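Side-chain contacts in Crh-like protein 5 (Neosartorya fumigata, PDB 6IBU), which couples cleavage of chitin to its transfer onto 1,6-beta-glucan or further chitin, cross-linking the fungal cell wall, and is seen here as its GH16 catalytic domain: residues S20-D25 / T64-F69; D100-G105 / I198-G203; T113-K118 / N166-G171. All blocks are in the same frame, centred on the assembly; numbering follows the deposited sequence.

Contact 1 (S20-D25 / T64-F69)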
ATOM      1  N   SER A  20     -14.499   4.169 -13.284  1.00 28.49           N
ATOM      2  CA  SER A  20     -13.831   5.403 -12.811  1.00 30.65           C
ATOM      3  C   SER A  20     -13.747   5.367 -11.282  1.00 29.53           C
ATOM      4  O   SER A  20     -12.843   6.000 -10.736  1.00 25.57           O
ATOM      5  CB  SER A  20     -14.492   6.638 -13.358  1.00 32.34           C
ATOM      6  OG  SER A  20     -15.679   6.922 -12.644  1.00 37.48           O
ATOM      7  N   THR A  21     -14.631   4.615 -10.617  1.00 31.26           N
ATOM      8  CA  THR A  21     -14.714   4.544  -9.131  1.00 30.86           C
ATOM      9  C   THR A  21     -14.911   3.103  -8.653  1.00 29.53           C
ATOM     10  O   THR A  21     -15.707   2.387  -9.252  1.00 31.05           O
ATOM     11  CB  THR A  21     -15.848   5.427  -8.616  1.00 33.07           C
ATOM     12  OG1 THR A  21     -15.488   6.780  -8.883  1.00 32.32           O
ATOM     13  CG2 THR A  21     -16.087   5.270  -7.132  1.00 38.88           C
ATOM     14  N   TYR A  22     -14.208   2.718  -7.589  1.00 28.47           N
ATOM     15  CA  TYR A  22     -14.437   1.469  -6.815  1.00 24.74           C
ATOM     16  C   TYR A  22     -14.530   1.833  -5.333  1.00 24.08           C
ATOM     17  O   TYR A  22     -13.698   2.566  -4.854  1.00 24.38           O
ATOM     18  CB  TYR A  22     -13.324   0.463  -7.073  1.00 22.92           C
ATOM     19  CG  TYR A  22     -13.350  -0.686  -6.113  1.00 22.28           C
ATOM     20  CD1 TYR A  22     -14.131  -1.796  -6.375  1.00 21.90           C
ATOM     21  CD2 TYR A  22     -12.642  -0.641  -4.927  1.00 21.42           C
ATOM     22  CE1 TYR A  22     -14.183  -2.864  -5.499  1.00 20.95           C
ATOM     23  CE2 TYR A  22     -12.682  -1.696  -4.034  1.00 21.77           C
ATOM     24  CZ  TYR A  22     -13.472  -2.799  -4.315  1.00 22.57           C
ATOM     25  OH  TYR A  22     -13.535  -3.823  -3.426  1.00 23.01           O
ATOM     26  N   THR A  23     -15.571   1.382  -4.649  1.00 25.00           N
ATOM     27  CA  THR A  23     -15.794   1.590  -3.200  1.00 27.29           C
ATOM     28  C   THR A  23     -16.162   0.241  -2.577  1.00 28.68           C
ATOM     29  O   THR A  23     -16.888  -0.538  -3.183  1.00 30.79           O
ATOM     30  CB  THR A  23     -16.846   2.670  -2.910  1.00 26.76           C
ATOM     31  OG1 THR A  23     -18.076   2.276  -3.513  1.00 30.55           O
ATOM     32  CG2 THR A  23     -16.479   4.042  -3.425  1.00 26.61           C
ATOM     33  N   ALA A  24     -15.607  -0.034  -1.407  1.00 33.47           N
ATOM     34  CA  ALA A  24     -15.890  -1.219  -0.573  1.00 31.10           C
ATOM     35  C   ALA A  24     -16.098  -0.701   0.846  1.00 32.23           C
ATOM     36  O   ALA A  24     -15.205  -0.033   1.350  1.00 31.22           O
ATOM     37  CB  ALA A  24     -14.755  -2.201  -0.667  1.00 30.24           C
ATOM     38  N   ASP A  25     -17.287  -0.894   1.397  1.00 33.58           N
ATOM     39  CA  ASP A  25     -17.547  -0.831   2.852  1.00 35.63           C
ATOM     40  C   ASP A  25     -17.212  -2.227   3.396  1.00 33.42           C
ATOM     41  O   ASP A  25     -17.846  -3.185   2.995  1.00 33.72           O
ATOM     42  CB  ASP A  25     -18.985  -0.363   3.087  1.00 39.28           C
ATOM     43  CG  ASP A  25     -19.304   0.013   4.534  1.00 47.07           C
ATOM     44  OD1 ASP A  25     -18.415  -0.152   5.398  1.00 46.39           O
ATOM     45  OD2 ASP A  25     -20.455   0.457   4.797  1.00 53.64           O
ATOM     46  N   THR A  64      -6.069  -6.060  -4.401  1.00 20.70           N
ATOM     47  CA  THR A  64      -7.111  -5.867  -5.434  1.00 19.14           C
ATOM     48  C   THR A  64      -6.779  -6.799  -6.601  1.00 18.46           C
ATOM     49  O   THR A  64      -5.603  -6.965  -6.925  1.00 16.89           O
ATOM     50  CB  THR A  64      -7.240  -4.403  -5.869  1.00 18.53           C
ATOM     51  OG1 THR A  64      -5.981  -3.892  -6.304  1.00 16.67           O
ATOM     52  CG2 THR A  64      -7.788  -3.525  -4.770  1.00 18.86           C
ATOM     53  N   ASP A  65      -7.794  -7.424  -7.172  1.00 20.91           N
ATOM     54  CA  ASP A  65      -7.670  -8.240  -8.408  1.00 23.89           C
ATOM     55  C   ASP A  65      -7.223  -7.323  -9.549  1.00 23.34           C
ATOM     56  O   ASP A  65      -6.414  -7.756 -10.362  1.00 25.77           O
ATOM     57  CB  ASP A  65      -8.996  -8.903  -8.785  1.00 26.45           C
ATOM     58  CG  ASP A  65      -9.413 -10.056  -7.899  1.00 29.58           C
ATOM     59  OD1 ASP A  65      -8.558 -10.582  -7.136  1.00 32.91           O
ATOM     60  OD2 ASP A  65     -10.604 -10.408  -7.966  1.00 33.33           O
ATOM     61  N   PHE A  66      -7.682  -6.077  -9.540  1.00 21.94           N
ATOM     62  CA  PHE A  66      -7.476  -5.077 -10.610  1.00 21.78           C
ATOM     63  C   PHE A  66      -6.301  -4.161 -10.276  1.00 21.11           C
ATOM     64  O   PHE A  66      -5.882  -4.063  -9.106  1.00 19.76           O
ATOM     65  CB  PHE A  66      -8.733  -4.223 -10.780  1.00 22.11           C
ATOM     66  CG  PHE A  66      -9.227  -3.640  -9.481  1.00 22.78           C
ATOM     67  CD1 PHE A  66      -8.716  -2.450  -8.995  1.00 23.30           C
ATOM     68  CD2 PHE A  66     -10.186  -4.299  -8.727  1.00 24.08           C
ATOM     69  CE1 PHE A  66      -9.186  -1.902  -7.815  1.00 24.43           C
ATOM     70  CE2 PHE A  66     -10.644  -3.760  -7.533  1.00 24.88           C
ATOM     71  CZ  PHE A  66     -10.153  -2.556  -7.084  1.00 25.27           C
ATOM     72  N   TYR A  67      -5.799  -3.505 -11.324  1.00 19.99           N
ATOM     73  CA  TYR A  67      -4.820  -2.397 -11.284  1.00 20.70           C
ATOM     74  C   TYR A  67      -5.555  -1.144 -11.740  1.00 19.30           C
ATOM     75  O   TYR A  67      -6.476  -1.273 -12.527  1.00 19.61           O
ATOM     76  CB  TYR A  67      -3.640  -2.637 -12.224  1.00 21.98           C
ATOM     77  CG  TYR A  67      -2.751  -3.777 -11.825  1.00 23.74           C
ATOM     78  CD1 TYR A  67      -3.199  -5.087 -11.909  1.00 25.57           C
ATOM     79  CD2 TYR A  67      -1.444  -3.563 -11.414  1.00 25.16           C
ATOM     80  CE1 TYR A  67      -2.385  -6.152 -11.562  1.00 24.53           C
ATOM     81  CE2 TYR A  67      -0.622  -4.624 -11.060  1.00 25.76           C
ATOM     82  CZ  TYR A  67      -1.095  -5.920 -11.137  1.00 23.64           C
ATOM     83  OH  TYR A  67      -0.287  -6.957 -10.793  1.00 24.78           O
ATOM     84  N   PHE A  68      -5.167   0.015 -11.236  1.00 18.46           N
ATOM     85  CA  PHE A  68      -5.650   1.326 -11.720  1.00 17.97           C
ATOM     86  C   PHE A  68      -4.426   2.126 -12.170  1.00 17.90           C
ATOM     87  O   PHE A  68      -3.313   1.832 -11.731  1.00 17.17           O
ATOM     88  CB  PHE A  68      -6.537   1.974 -10.664  1.00 17.86           C
ATOM     89  CG  PHE A  68      -5.843   2.520  -9.450  1.00 17.88           C
ATOM     90  CD1 PHE A  68      -5.409   1.682  -8.447  1.00 17.82           C
ATOM     91  CD2 PHE A  68      -5.734   3.888  -9.268  1.00 18.05           C
ATOM     92  CE1 PHE A  68      -4.794   2.206  -7.322  1.00 18.66           C
ATOM     93  CE2 PHE A  68      -5.111   4.403  -8.149  1.00 18.19           C
ATOM     94  CZ  PHE A  68      -4.652   3.566  -7.172  1.00 18.09           C
ATOM     95  N   PHE A  69      -4.636   3.056 -13.096  1.00 18.58           N
ATOM     96  CA  PHE A  69      -3.565   3.808 -13.782  1.00 17.58           C
ATOM     97  C   PHE A  69      -3.815   5.284 -13.561  1.00 17.35           C
ATOM     98  O   PHE A  69      -4.568   5.889 -14.349  1.00 20.84           O
ATOM     99  CB  PHE A  69      -3.543   3.463 -15.263  1.00 19.06           C
ATOM    100  CG  PHE A  69      -2.355   3.991 -16.028  1.00 18.82           C
ATOM    101  CD1 PHE A  69      -1.126   4.148 -15.414  1.00 18.79           C
ATOM    102  CD2 PHE A  69      -2.472   4.287 -17.372  1.00 18.51           C
ATOM    103  CE1 PHE A  69      -0.033   4.595 -16.132  1.00 20.39           C
ATOM    104  CE2 PHE A  69      -1.374   4.727 -18.096  1.00 19.87           C
ATOM    105  CZ  PHE A  69      -0.160   4.874 -17.471  1.00 20.13           C
TER

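Contact 2 (D100-G105 / I198-G203)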
ATOM      1  N   ASP A 100       3.448   3.955  -0.547  1.00 16.73           N
ATOM      2  CA  ASP A 100       2.903   3.262   0.631  1.00 17.45           C
ATOM      3  C   ASP A 100       2.815   4.175   1.849  1.00 16.53           C
ATOM      4  O   ASP A 100       3.448   5.269   1.886  1.00 14.72           O
ATOM      5  CB  ASP A 100       3.662   1.972   0.923  1.00 20.36           C
ATOM      6  CG  ASP A 100       5.059   2.171   1.444  1.00 23.33           C
ATOM      7  OD1 ASP A 100       5.190   2.599   2.596  1.00 28.77           O
ATOM      8  OD2 ASP A 100       6.027   1.842   0.704  1.00 29.91           O
ATOM      9  N   TRP A 101       1.978   3.705   2.773  1.00 14.78           N
ATOM     10  CA  TRP A 101       1.883   4.131   4.184  1.00 14.22           C
ATOM     11  C   TRP A 101       2.393   2.975   5.041  1.00 14.99           C
ATOM     12  O   TRP A 101       2.087   1.832   4.706  1.00 13.51           O
ATOM     13  CB  TRP A 101       0.431   4.460   4.540  1.00 12.57           C
ATOM     14  CG  TRP A 101      -0.278   5.524   3.762  1.00 11.39           C
ATOM     15  CD1 TRP A 101      -1.136   5.356   2.720  1.00 10.88           C
ATOM     16  CD2 TRP A 101      -0.317   6.926   4.073  1.00 11.23           C
ATOM     17  NE1 TRP A 101      -1.661   6.552   2.321  1.00 10.82           N
ATOM     18  CE2 TRP A 101      -1.188   7.540   3.146  1.00 11.30           C
ATOM     19  CE3 TRP A 101       0.326   7.727   5.017  1.00 11.23           C
ATOM     20  CZ2 TRP A 101      -1.437   8.916   3.157  1.00 11.21           C
ATOM     21  CZ3 TRP A 101       0.081   9.081   5.031  1.00 11.21           C
ATOM     22  CH2 TRP A 101      -0.800   9.662   4.121  1.00 11.41           C
ATOM     23  N   GLU A 102       3.183   3.247   6.076  1.00 17.30           N
ATOM     24  CA  GLU A 102       3.551   2.222   7.086  1.00 18.64           C
ATOM     25  C   GLU A 102       3.251   2.791   8.469  1.00 17.57           C
ATOM     26  O   GLU A 102       3.776   3.839   8.783  1.00 18.56           O
ATOM     27  CB  GLU A 102       5.026   1.842   6.995  1.00 21.43           C
ATOM     28  CG  GLU A 102       5.480   1.424   5.607  1.00 25.34           C
ATOM     29  CD  GLU A 102       4.877   0.113   5.129  1.00 28.43           C
ATOM     30  OE1 GLU A 102       4.737  -0.815   5.936  1.00 29.71           O
ATOM     31  OE2 GLU A 102       4.516   0.031   3.952  1.00 35.54           O
ATOM     32  N   VAL A 103       2.434   2.125   9.273  1.00 16.44           N
ATOM     33  CA  VAL A 103       2.333   2.448  10.720  1.00 16.50           C
ATOM     34  C   VAL A 103       3.118   1.391  11.509  1.00 16.35           C
ATOM     35  O   VAL A 103       3.099   0.218  11.144  1.00 14.61           O
ATOM     36  CB  VAL A 103       0.867   2.560  11.179  1.00 16.56           C
ATOM     37  CG1 VAL A 103       0.780   2.854  12.660  1.00 15.60           C
ATOM     38  CG2 VAL A 103       0.118   3.625  10.400  1.00 16.54           C
ATOM     39  N   LEU A 104       3.812   1.817  12.559  1.00 17.09           N
ATOM     40  CA  LEU A 104       4.536   0.906  13.478  1.00 17.24           C
ATOM     41  C   LEU A 104       3.742   0.878  14.775  1.00 17.32           C
ATOM     42  O   LEU A 104       3.342   1.965  15.226  1.00 16.72           O
ATOM     43  CB  LEU A 104       5.954   1.428  13.675  1.00 17.81           C
ATOM     44  CG  LEU A 104       6.733   1.616  12.373  1.00 19.26           C
ATOM     45  CD1 LEU A 104       8.080   2.225  12.672  1.00 20.79           C
ATOM     46  CD2 LEU A 104       6.897   0.301  11.603  1.00 19.97           C
ATOM     47  N   GLY A 105       3.481  -0.314  15.315  1.00 16.10           N
ATOM     48  CA  GLY A 105       2.637  -0.480  16.514  1.00 16.21           C
ATOM     49  C   GLY A 105       3.093   0.347  17.700  1.00 14.62           C
ATOM     50  O   GLY A 105       2.251   0.901  18.371  1.00 14.44           O
ATOM     51  N   ILE A 198      14.105  -4.755  11.955  1.00 26.78           N
ATOM     52  CA  ILE A 198      13.619  -4.785  13.358  1.00 25.57           C
ATOM     53  C   ILE A 198      13.753  -3.382  13.956  1.00 25.30           C
ATOM     54  O   ILE A 198      12.765  -2.934  14.549  1.00 24.39           O
ATOM     55  CB  ILE A 198      14.348  -5.876  14.157  1.00 24.97           C
ATOM     56  CG1 ILE A 198      14.001  -7.261  13.604  1.00 26.93           C
ATOM     57  CG2 ILE A 198      14.012  -5.763  15.623  1.00 23.42           C
ATOM     58  CD1 ILE A 198      15.031  -8.333  13.869  1.00 27.66           C
ATOM     59  N   GLU A 199      14.897  -2.717  13.770  1.00 27.45           N
ATOM     60  CA  GLU A 199      15.161  -1.328  14.266  1.00 32.21           C
ATOM     61  C   GLU A 199      14.127  -0.384  13.641  1.00 27.89           C
ATOM     62  O   GLU A 199      13.583   0.489  14.343  1.00 30.13           O
ATOM     63  CB  GLU A 199      16.612  -0.885  14.008  1.00 39.81           C
ATOM     64  CG  GLU A 199      16.820   0.555  13.474  1.00 51.38           C
ATOM     65  CD  GLU A 199      16.349   1.776  14.272  1.00 64.07           C
ATOM     66  OE1 GLU A 199      16.518   1.780  15.519  1.00 73.05           O
ATOM     67  OE2 GLU A 199      15.832   2.758  13.636  1.00 68.36           O
ATOM     68  N   TRP A 200      13.890  -0.529  12.352  1.00 24.06           N
ATOM     69  CA  TRP A 200      12.942   0.342  11.626  1.00 22.71           C
ATOM     70  C   TRP A 200      11.525   0.139  12.190  1.00 20.81           C
ATOM     71  O   TRP A 200      10.843   1.136  12.420  1.00 18.34           O
ATOM     72  CB  TRP A 200      13.034   0.052  10.134  1.00 22.42           C
ATOM     73  CG  TRP A 200      11.850   0.604   9.430  1.00 23.63           C
ATOM     74  CD1 TRP A 200      11.653   1.901   9.086  1.00 23.80           C
ATOM     75  CD2 TRP A 200      10.667  -0.112   9.058  1.00 23.94           C
ATOM     76  NE1 TRP A 200      10.439   2.035   8.475  1.00 25.76           N
ATOM     77  CE2 TRP A 200       9.811   0.821   8.443  1.00 24.38           C
ATOM     78  CE3 TRP A 200      10.249  -1.440   9.169  1.00 23.43           C
ATOM     79  CZ2 TRP A 200       8.563   0.465   7.938  1.00 24.14           C
ATOM     80  CZ3 TRP A 200       9.022  -1.791   8.651  1.00 22.81           C
ATOM     81  CH2 TRP A 200       8.190  -0.850   8.054  1.00 21.79           C
ATOM     82  N   ALA A 201      11.152  -1.117  12.457  1.00 19.61           N
ATOM     83  CA  ALA A 201       9.821  -1.526  12.962  1.00 18.59           C
ATOM     84  C   ALA A 201       9.636  -1.037  14.404  1.00 17.76           C
ATOM     85  O   ALA A 201       8.503  -0.972  14.861  1.00 16.51           O
ATOM     86  CB  ALA A 201       9.639  -3.019  12.821  1.00 17.75           C
ATOM     87  N   GLY A 202      10.717  -0.674  15.088  1.00 18.73           N
ATOM     88  CA  GLY A 202      10.648  -0.159  16.468  1.00 20.24           C
ATOM     89  C   GLY A 202      10.923  -1.227  17.516  1.00 20.59           C
ATOM     90  O   GLY A 202      10.713  -0.952  18.704  1.00 23.59           O
ATOM     91  N   GLY A 203      11.409  -2.389  17.113  1.00 19.66           N
ATOM     92  CA  GLY A 203      11.900  -3.402  18.057  1.00 21.21           C
ATOM     93  C   GLY A 203      11.358  -4.777  17.743  1.00 22.23           C
ATOM     94  O   GLY A 203      10.552  -4.897  16.831  1.00 21.80           O
TER

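Contact 3 (T113-K118 / N166-G171)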
ATOM      1  N   THR A 113       5.600   7.676   5.312  1.00 18.19           N
ATOM      2  CA  THR A 113       5.245   7.713   3.878  1.00 17.42           C
ATOM      3  C   THR A 113       6.440   7.196   3.102  1.00 16.57           C
ATOM      4  O   THR A 113       7.561   7.362   3.533  1.00 17.73           O
ATOM      5  CB  THR A 113       4.809   9.099   3.394  1.00 17.49           C
ATOM      6  OG1 THR A 113       5.860  10.042   3.601  1.00 16.43           O
ATOM      7  CG2 THR A 113       3.516   9.575   4.030  1.00 17.77           C
ATOM      8  N   ASN A 114       6.201   6.577   1.978  1.00 17.48           N
ATOM      9  CA  ASN A 114       7.319   6.012   1.203  1.00 18.28           C
ATOM     10  C   ASN A 114       6.952   5.830  -0.259  1.00 17.08           C
ATOM     11  O   ASN A 114       5.770   5.727  -0.588  1.00 15.32           O
ATOM     12  CB  ASN A 114       7.712   4.662   1.763  1.00 21.41           C
ATOM     13  CG  ASN A 114       9.185   4.633   2.057  1.00 25.35           C
ATOM     14  OD1 ASN A 114      10.011   4.743   1.158  1.00 29.61           O
ATOM     15  ND2 ASN A 114       9.500   4.545   3.335  1.00 29.88           N
ATOM     16  N   TYR A 115       7.963   5.753  -1.099  1.00 16.72           N
ATOM     17  CA  TYR A 115       7.771   5.398  -2.517  1.00 17.65           C
ATOM     18  C   TYR A 115       9.066   4.769  -3.008  1.00 19.11           C
ATOM     19  O   TYR A 115      10.122   5.013  -2.408  1.00 18.08           O
ATOM     20  CB  TYR A 115       7.350   6.624  -3.322  1.00 17.49           C
ATOM     21  CG  TYR A 115       8.501   7.489  -3.757  1.00 17.09           C
ATOM     22  CD1 TYR A 115       9.036   8.447  -2.915  1.00 16.81           C
ATOM     23  CD2 TYR A 115       9.076   7.304  -4.997  1.00 17.13           C
ATOM     24  CE1 TYR A 115      10.106   9.223  -3.314  1.00 18.05           C
ATOM     25  CE2 TYR A 115      10.137   8.082  -5.424  1.00 17.55           C
ATOM     26  CZ  TYR A 115      10.643   9.046  -4.579  1.00 18.37           C
ATOM     27  OH  TYR A 115      11.693   9.795  -4.983  1.00 19.61           O
ATOM     28  N   PHE A 116       8.930   3.940  -4.038  1.00 20.04           N
ATOM     29  CA  PHE A 116      10.022   3.362  -4.854  1.00 22.20           C
ATOM     30  C   PHE A 116       9.647   3.606  -6.313  1.00 20.48           C
ATOM     31  O   PHE A 116       8.456   3.547  -6.653  1.00 18.33           O
ATOM     32  CB  PHE A 116      10.191   1.867  -4.569  1.00 23.24           C
ATOM     33  CG  PHE A 116      10.543   1.598  -3.131  1.00 27.79           C
ATOM     34  CD1 PHE A 116      11.854   1.715  -2.704  1.00 31.86           C
ATOM     35  CD2 PHE A 116       9.565   1.317  -2.187  1.00 29.99           C
ATOM     36  CE1 PHE A 116      12.196   1.447  -1.386  1.00 36.02           C
ATOM     37  CE2 PHE A 116       9.900   1.123  -0.856  1.00 34.50           C
ATOM     38  CZ  PHE A 116      11.216   1.178  -0.457  1.00 36.62           C
ATOM     39  N   GLY A 117      10.648   3.911  -7.127  1.00 20.07           N
ATOM     40  CA  GLY A 117      10.575   3.832  -8.594  1.00 20.85           C
ATOM     41  C   GLY A 117      11.263   2.570  -9.062  1.00 20.18           C
ATOM     42  O   GLY A 117      12.429   2.384  -8.728  1.00 18.96           O
ATOM     43  N   LYS A 118      10.549   1.708  -9.779  1.00 22.02           N
ATOM     44  CA  LYS A 118      11.139   0.553 -10.516  1.00 22.75           C
ATOM     45  C   LYS A 118      11.975  -0.323  -9.577  1.00 24.43           C
ATOM     46  O   LYS A 118      13.002  -0.865 -10.042  1.00 24.98           O
ATOM     47  CB  LYS A 118      12.011   1.037 -11.677  1.00 21.39           C
ATOM     48  CG  LYS A 118      11.275   1.940 -12.642  1.00 21.43           C
ATOM     49  CD  LYS A 118      12.082   2.315 -13.835  1.00 22.49           C
ATOM     50  CE  LYS A 118      11.256   3.012 -14.890  1.00 23.81           C
ATOM     51  NZ  LYS A 118      10.943   4.418 -14.541  1.00 24.16           N
ATOM     52  N   ASN A 166       9.550  15.695 -10.939  1.00 29.86           N
ATOM     53  CA  ASN A 166      10.972  16.133 -10.991  1.00 31.82           C
ATOM     54  C   ASN A 166      11.716  15.693  -9.724  1.00 31.38           C
ATOM     55  O   ASN A 166      12.917  15.375  -9.857  1.00 32.16           O
ATOM     56  CB  ASN A 166      11.139  17.644 -11.181  1.00 35.88           C
ATOM     57  CG  ASN A 166      12.527  18.119 -10.781  1.00 40.30           C
ATOM     58  OD1 ASN A 166      12.730  18.569  -9.652  1.00 48.63           O
ATOM     59  ND2 ASN A 166      13.501  17.960 -11.661  1.00 36.97           N
ATOM     60  N   ASP A 167      11.053  15.698  -8.560  1.00 30.35           N
ATOM     61  CA  ASP A 167      11.652  15.354  -7.243  1.00 31.69           C
ATOM     62  C   ASP A 167      12.140  13.901  -7.288  1.00 29.58           C
ATOM     63  O   ASP A 167      13.121  13.565  -6.572  1.00 29.11           O
ATOM     64  CB  ASP A 167      10.671  15.489  -6.064  1.00 36.25           C
ATOM     65  CG  ASP A 167      10.205  16.895  -5.683  1.00 39.68           C
ATOM     66  OD1 ASP A 167      10.900  17.881  -6.101  1.00 38.93           O
ATOM     67  OD2 ASP A 167       9.128  16.996  -4.960  1.00 35.63           O
ATOM     68  N   ALA A 168      11.474  13.041  -8.055  1.00 28.29           N
ATOM     69  CA  ALA A 168      11.770  11.590  -8.084  1.00 28.86           C
ATOM     70  C   ALA A 168      12.831  11.289  -9.157  1.00 29.82           C
ATOM     71  O   ALA A 168      12.486  10.642 -10.165  1.00 29.59           O
ATOM     72  CB  ALA A 168      10.492  10.835  -8.306  1.00 27.55           C
ATOM     73  N   LYS A 169      14.076  11.732  -8.918  1.00 32.55           N
ATOM     74  CA  LYS A 169      15.242  11.634  -9.842  1.00 33.25           C
ATOM     75  C   LYS A 169      14.810  11.955 -11.278  1.00 31.83           C
ATOM     76  O   LYS A 169      14.887  11.066 -12.153  1.00 30.83           O
ATOM     77  CB  LYS A 169      15.862  10.245  -9.730  1.00 36.51           C
ATOM     78  CG  LYS A 169      16.508   9.959  -8.381  1.00 41.34           C
ATOM     79  CD  LYS A 169      17.368   8.701  -8.383  1.00 48.70           C
ATOM     80  CE  LYS A 169      18.697   8.876  -7.669  1.00 54.99           C
ATOM     81  NZ  LYS A 169      19.254   7.584  -7.197  1.00 58.26           N
ATOM     82  N   GLY A 170      14.311  13.172 -11.486  1.00 31.84           N
ATOM     83  CA  GLY A 170      13.971  13.725 -12.811  1.00 30.27           C
ATOM     84  C   GLY A 170      12.885  12.922 -13.504  1.00 33.63           C
ATOM     85  O   GLY A 170      12.790  12.972 -14.758  1.00 34.00           O
ATOM     86  N   GLY A 171      12.064  12.207 -12.736  1.00 34.52           N
ATOM     87  CA  GLY A 171      10.945  11.420 -13.289  1.00 31.98           C
ATOM     88  C   GLY A 171      11.326   9.980 -13.520  1.00 27.85           C
ATOM     89  O   GLY A 171      10.409   9.159 -13.646  1.00 24.59           O
TER

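Contact 1 (S20-D25 / T64-F69)
One face of the Tyr-22 ring takes the leading corner of the Phe-66 ring: Phe-66 CZ stands over the centre of the phenol, 3.7 Å above its plane. On one face of the Phe-66 ring, in turn, Thr-64 CB lies 3.6 Å above the plane, over its centre. The rings form an edge-to-face pair, with centroids 5.0 Å apart and planes inclined at 57°, short of a strict T. The closest pair is Phe-66 CZ with Tyr-22 CD2, at 3.8 Å.

Phe-66 places CG between its backbone N and carbonyl carbon (chi1 51°), folding the ring back over Thr-64. The backbone there is braced by a hydrogen bond of 2.8 Å from Thr-64 OG1 to Phe-66 O, lying in the carbonyl plane; OG1 is also hydrogen-bonded to Leu-181 N. The Tyr-22 hydroxyl is hydrogen-bonded to Trp-35 NE1, which restrains the position of the phenol.

Ile-221 and Leu-17 also border Phe-66. This is aromatic core packing of the GH16 beta-sandwich, between strand 21-25 in one sheet and the loop leaving strand 61-64 of the other.

Contact 2 (D100-G105 / I198-G203)
Leu-104 and Trp-200 meet through a CH-pi contact, in which methyl CD2 of the leucine lies over one face of the indole. Leu-104 CD2 is 4.0 Å from the centroid of the six-membered ring of Trp-200 and 14° off the ring normal, displaced somewhat toward the rim near CH2.

Other van der Waals contacts of Leu-104 are with the end of the helix. Its CD2 packs against Ala-201 CA at 3.7 Å, and its CB reaches Ala-201 O at the same distance. The leucine thus packs against both the last turn of helix 195-201 and the indole face. That turn closes in a Schellman motif, with Gly-203 N bonded to Ile-198 O at 3.0 Å, Gly-202 N bonded to Glu-199 O at 3.2 Å, and Gly-202 taking the positive phi that ends the helix.

Glu-102 meets the same indole at its edge. Glu-102 CB is 3.9 Å from Trp-200 CZ2, and CG lies in the plane of the ring beside the same carbon. The acid chain then bends at chi2 (-68°), carrying the carboxylate past the indole with its plane turned 49° from that of the ring.

The polar end of Glu-102, probably the proton donor, finds its partner outside the contact: OE1 is hydrogen-bonded to Ser-88 OG. With Glu-98 and Asp-100 it forms the alternating acidic GH16 motif of strand 98-105. Trp-200 borders the methylenes of this chitin-binding glutamate, which leaves hydrogen bonding of the carboxylate to partners such as Ser-88, while the indole itself packs beside the chitin-binding Trp-186.

Contact 3 (T113-K118 / N166-G171)
Tyr-115, on strand 110-116 of the GH16 beta-sandwich, leans its phenol tip against Ala-168, the centre of an inverse gamma turn in the loop 166-171. The turn is closed by a weak bond of 3.1 Å from Lys-169 N to Asp-167 O, and the next residues are held by Gly-171 N bonded to Ala-168 O. Beyond the strand, Lys-118 NZ is hydrogen-bonded to Thr-172 O, just past the loop segment. The tyrosine side chain lies about 6 Å, between nearest atoms, from that of Glu-98, the probable nucleophile.

From the strand, the CB of Tyr-115 points toward the loop, and CG falls between the backbone N and the carbonyl carbon (chi1 83°), which swings the ring across to Ala-168. Around the ring lie Leu-163 and Arg-161 of strand 158-164, with Asp-125 also in touch. Farther out, CE2 of Tyr-115 comes to 4.0 Å from Ala-168 CB, and CZ is 4.1 Å from the same methyl. The approach is oblique to the ring. Ala-168 also rests on Leu-163, so alanine and tyrosine share one apolar neighbour from the facing sheet.

Within loop 166-171, the hydroxyl meets carbon: Tyr-115 OH lies 3.6 Å from Ala-168 CA, while Asp-167 O, at 4.3 Å from that hydroxyl, is too distant for a hydrogen bond.

Overall arrangement
The three contacts are distributed over one GH16 beta-sandwich. Contact 1 closes first along the chain; contact 3 is then nested inside the loop closed by contact 2. Contacts 1 and 2 lie on opposite sides of the chain's centre, about 27 Å apart centre to centre; contact 3 is about 23 Å from contact 1 and 21 Å from contact 2, again between centres. Contacts 2 and 3 touch through antiparallel strands 98-105 and 110-116, with a probable hydrogen bond from Asp-100 N to Asn-114 O. Strand 61-64, which ends at Thr-64 of contact 1, belongs to the same sheet, strand 21-25 to the other. Contact 2 packs helix 195-201 beside chitin-binding residues, contact 3 lies near the probable nucleophile, and contact 1 is core packing between the sheets.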